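PDB 6DHX: TipC2, which probably acts as an immunity protein that protects Streptococcus intermedius from an antibacterial toxin exported by its type VII secretion system. Local coordinates for residues 69-79 and 157-166. Residues are numbered along the deposited sequence; the frame is centred on the assembly and turned at random.
Sequences AKTGNYTKIAI and HYEKIVNQKV
Y74 OH and H157 ND1 share a hydrogen bond of 2.7 Å. The hydroxyl meets the imidazole at its edge, in the ring plane, while the two rings are inclined at 76°. I161 covers one face of the Y74 ring, with CD1 over the ring centre as a CH-pi contact, 3.8 Å from the centroid, and its CG1 reaches CE1. K160 CE comes within 3.7 Å of Y74 CE2, near the hydroxyl end of the ring. A second polar bond runs from K165 NZ to the backbone O of A69, again at 2.7 Å. The ammonium lies in the plane of the carbonyl. The K165 chain runs extended as far as CE and turns only at its last torsion (65°). This bend lays the end of the chain alongside A69 O, with CE almost as near to it as NZ, so the bond is short but not straight. K165 CE also passes I77 CD1 at 3.6 Å, and the side chain touches Y65 of strand 59-65.

This is helix-on-sheet packing. Helix 151-173 lies across one face of a mixed, largely antiparallel sheet, and strand 74-82 enters that sheet from a type II' turn at T71-Y74. Axes of the local segments cross at -51°. Y74, I77 and I79 all send their CB toward the helix, whereas A78, between the two isoleucines, points away. I77 CG2 meets both I161 CG2, at 3.9 Å, and V166 CG2, at 3.8 Å. Farther along the strand, I79 CD1 packs on V166 CG1. The helix has a wider pi-type turn at 159-166, just where I161, K165 and V166 meet the strand. Neighbouring strand 89-99 extends the apolar layer, with F94 touching I161 and I90 touching I79.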
loop_
_atom_site.group_PDB
_atom_site.type_symbol
_atom_site.label_atom_id
_atom_site.label_comp_id
_atom_site.label_asym_id
_atom_site.label_seq_id
_atom_site.Cartn_x
_atom_site.Cartn_y
_atom_site.Cartn_z
ATOM N N ALA A 69 -6.048 2.127 15.032
ATOM C CA ALA A 69 -5.163 1.085 14.519
ATOM C C ALA A 69 -3.823 1.620 14.037
ATOM O O ALA A 69 -3.044 0.850 13.483
ATOM C CB ALA A 69 -5.838 0.332 13.365
ATOM N N LYS A 70 -3.548 2.916 14.200
ATOM C CA LYS A 70 -2.271 3.496 13.784
ATOM C C LYS A 70 -1.369 3.747 14.991
ATOM O O LYS A 70 -1.827 4.193 16.050
ATOM C CB LYS A 70 -2.484 4.791 12.993
ATOM C CG LYS A 70 -2.898 4.516 11.550
ATOM C CD LYS A 70 -3.125 5.808 10.779
ATOM C CE LYS A 70 -4.105 6.707 11.495
ATOM N NZ LYS A 70 -4.576 7.872 10.686
ATOM N N THR A 71 -0.077 3.467 14.812
ATOM C CA THR A 71 0.926 3.455 15.867
ATOM C C THR A 71 1.883 4.637 15.709
ATOM O O THR A 71 2.178 5.069 14.590
ATOM C CB THR A 71 1.715 2.128 15.830
ATOM O OG1 THR A 71 3.103 2.366 16.085
ATOM C CG2 THR A 71 1.584 1.440 14.447
ATOM N N GLY A 72 2.347 5.169 16.845
ATOM C CA GLY A 72 3.466 6.097 16.863
ATOM C C GLY A 72 3.359 7.249 15.885
ATOM O O GLY A 72 2.396 8.018 15.945
ATOM N N ASN A 73 4.325 7.386 14.974
ATOM C CA ASN A 73 4.326 8.518 14.056
ATOM C C ASN A 73 3.608 8.225 12.739
ATOM O O ASN A 73 3.666 9.061 11.822
ATOM C CB ASN A 73 5.760 8.977 13.758
ATOM C CG ASN A 73 6.400 9.701 14.931
ATOM O OD1 ASN A 73 7.509 9.368 15.354
ATOM N ND2 ASN A 73 5.700 10.698 15.462
ATOM N N TYR A 74 2.953 7.074 12.603
ATOM C CA TYR A 74 2.318 6.743 11.326
ATOM C C TYR A 74 0.991 7.474 11.207
ATOM O O TYR A 74 0.133 7.390 12.095
ATOM C CB TYR A 74 2.128 5.229 11.183
ATOM C CG TYR A 74 3.455 4.503 11.114
ATOM C CD1 TYR A 74 4.134 4.352 9.901
ATOM C CD2 TYR A 74 4.054 3.999 12.264
ATOM C CE1 TYR A 74 5.371 3.701 9.843
ATOM C CE2 TYR A 74 5.278 3.346 12.216
ATOM C CZ TYR A 74 5.933 3.193 10.995
ATOM O OH TYR A 74 7.170 2.564 10.948
ATOM N N THR A 75 0.819 8.186 10.099
ATOM C CA THR A 75 -0.309 9.085 9.909
ATOM C C THR A 75 -1.374 8.506 8.987
ATOM O O THR A 75 -2.511 9.009 8.989
ATOM C CB THR A 75 0.178 10.432 9.346
ATOM O OG1 THR A 75 0.872 10.216 8.110
ATOM C CG2 THR A 75 1.127 11.092 10.320
ATOM N N LYS A 76 -1.022 7.505 8.179
ATOM C CA LYS A 76 -1.950 6.954 7.199
ATOM C C LYS A 76 -1.454 5.588 6.754
ATOM O O LYS A 76 -0.260 5.400 6.510
ATOM C CB LYS A 76 -2.080 7.875 5.973
ATOM C CG LYS A 76 -3.146 7.441 4.993
ATOM C CD LYS A 76 -3.421 8.566 3.978
ATOM C CE LYS A 76 -4.607 8.201 3.119
ATOM N NZ LYS A 76 -4.932 9.297 2.118
ATOM N N ILE A 77 -2.381 4.647 6.607
ATOM C CA ILE A 77 -2.094 3.366 5.981
ATOM C C ILE A 77 -3.303 3.045 5.122
ATOM O O ILE A 77 -4.433 3.042 5.619
ATOM C CB ILE A 77 -1.848 2.229 7.017
ATOM C CG1 ILE A 77 -0.818 2.613 8.086
ATOM C CG2 ILE A 77 -1.461 0.908 6.273
ATOM C CD1 ILE A 77 -0.832 1.689 9.339
ATOM N N ALA A 78 -3.084 2.775 3.841
ATOM C CA ALA A 78 -4.225 2.667 2.935
ATOM C C ALA A 78 -3.946 1.635 1.856
ATOM O O ALA A 78 -2.790 1.333 1.534
ATOM C CB ALA A 78 -4.552 4.037 2.319
ATOM N N ILE A 79 -5.025 1.056 1.325
ATOM C CA ILE A 79 -4.939 0.121 0.198
ATOM C C ILE A 79 -5.925 0.592 -0.851
ATOM O O ILE A 79 -7.114 0.682 -0.569
ATOM C CB ILE A 79 -5.277 -1.328 0.595
ATOM C CG1 ILE A 79 -4.502 -1.760 1.851
ATOM C CG2 ILE A 79 -4.991 -2.251 -0.610
ATOM C CD1 ILE A 79 -4.982 -3.123 2.419
ATOM N N HIS A 157 10.627 0.025 8.133
ATOM C CA HIS A 157 9.269 0.569 8.054
ATOM C C HIS A 157 8.377 -0.326 7.198
ATOM O O HIS A 157 7.229 -0.627 7.565
ATOM C CB HIS A 157 9.286 1.998 7.480
ATOM C CG HIS A 157 9.873 3.018 8.416
ATOM N ND1 HIS A 157 9.429 3.182 9.707
ATOM C CD2 HIS A 157 10.875 3.915 8.245
ATOM C CE1 HIS A 157 10.143 4.124 10.303
ATOM N NE2 HIS A 157 11.021 4.594 9.434
ATOM N N TYR A 158 8.906 -0.780 6.066
ATOM C CA TYR A 158 8.157 -1.680 5.191
ATOM C C TYR A 158 7.819 -2.986 5.913
ATOM O O TYR A 158 6.676 -3.460 5.876
ATOM C CB TYR A 158 8.986 -1.953 3.920
ATOM C CG TYR A 158 8.264 -2.916 3.024
ATOM C CD1 TYR A 158 7.366 -2.441 2.078
ATOM C CD2 TYR A 158 8.460 -4.288 3.139
ATOM C CE1 TYR A 158 6.669 -3.301 1.253
ATOM C CE2 TYR A 158 7.743 -5.195 2.322
ATOM C CZ TYR A 158 6.855 -4.675 1.369
ATOM O OH TYR A 158 6.146 -5.526 0.545
ATOM N N GLU A 159 8.807 -3.569 6.601
ATOM C CA GLU A 159 8.568 -4.805 7.348
ATOM C C GLU A 159 7.497 -4.586 8.413
ATOM O O GLU A 159 6.608 -5.419 8.592
ATOM C CB GLU A 159 9.873 -5.299 7.977
ATOM C CG GLU A 159 9.723 -6.426 9.008
ATOM C CD GLU A 159 9.227 -7.738 8.414
ATOM O OE1 GLU A 159 9.384 -7.970 7.190
ATOM O OE2 GLU A 159 8.712 -8.571 9.198
ATOM N N LYS A 160 7.571 -3.463 9.116
ATOM C CA LYS A 160 6.648 -3.218 10.219
ATOM C C LYS A 160 5.212 -3.005 9.738
ATOM O O LYS A 160 4.264 -3.536 10.333
ATOM C CB LYS A 160 7.133 -2.000 10.996
ATOM C CG LYS A 160 6.285 -1.710 12.237
ATOM C CD LYS A 160 6.901 -0.479 12.938
ATOM C CE LYS A 160 5.945 0.123 13.957
ATOM N NZ LYS A 160 5.500 -0.886 14.951
ATOM N N ILE A 161 5.031 -2.210 8.688
ATOM C CA ILE A 161 3.686 -1.845 8.264
ATOM C C ILE A 161 3.150 -2.793 7.215
ATOM O O ILE A 161 1.989 -3.218 7.304
ATOM C CB ILE A 161 3.648 -0.393 7.745
ATOM C CG1 ILE A 161 4.103 0.574 8.849
ATOM C CG2 ILE A 161 2.223 -0.068 7.177
ATOM C CD1 ILE A 161 3.247 0.514 10.145
ATOM N N VAL A 162 3.915 -3.074 6.155
ATOM C CA VAL A 162 3.343 -3.942 5.115
ATOM C C VAL A 162 3.309 -5.391 5.592
ATOM O O VAL A 162 2.288 -6.067 5.474
ATOM C CB VAL A 162 4.088 -3.828 3.772
ATOM C CG1 VAL A 162 3.499 -4.865 2.729
ATOM C CG2 VAL A 162 3.939 -2.405 3.194
ATOM N N ASN A 163 4.447 -5.909 6.078
ATOM C CA ASN A 163 4.442 -7.337 6.402
ATOM C C ASN A 163 3.733 -7.629 7.720
ATOM O O ASN A 163 2.851 -8.496 7.781
ATOM C CB ASN A 163 5.881 -7.861 6.418
ATOM C CG ASN A 163 6.429 -8.002 5.002
ATOM O OD1 ASN A 163 5.655 -8.085 4.043
ATOM N ND2 ASN A 163 7.739 -8.056 4.866
ATOM N N GLN A 164 4.103 -6.922 8.782
ATOM C CA GLN A 164 3.638 -7.242 10.127
ATOM C C GLN A 164 2.287 -6.622 10.443
ATOM O O GLN A 164 1.694 -6.917 11.501
ATOM C CB GLN A 164 4.692 -6.790 11.173
ATOM C CG GLN A 164 6.005 -7.607 11.102
ATOM C CD GLN A 164 5.706 -9.086 10.856
ATOM O OE1 GLN A 164 4.873 -9.689 11.553
ATOM N NE2 GLN A 164 6.345 -9.663 9.838
ATOM N N LYS A 165 1.750 -5.803 9.551
ATOM C CA LYS A 165 0.448 -5.229 9.829
ATOM C C LYS A 165 -0.514 -5.525 8.682
ATOM O O LYS A 165 -1.462 -6.317 8.867
ATOM C CB LYS A 165 0.565 -3.722 10.102
ATOM C CG LYS A 165 -0.716 -3.072 10.628
ATOM C CD LYS A 165 -0.375 -1.663 11.143
ATOM C CE LYS A 165 -1.595 -0.949 11.664
ATOM N NZ LYS A 165 -2.177 -1.621 12.886
ATOM N N VAL A 166 -0.291 -4.948 7.500
ATOM C CA VAL A 166 -1.269 -5.099 6.409
ATOM C C VAL A 166 -1.399 -6.558 5.991
ATOM O O VAL A 166 -2.514 -7.089 5.870
ATOM C CB VAL A 166 -0.888 -4.236 5.192
ATOM C CG1 VAL A 166 -1.862 -4.539 4.015
ATOM C CG2 VAL A 166 -0.880 -2.729 5.565
#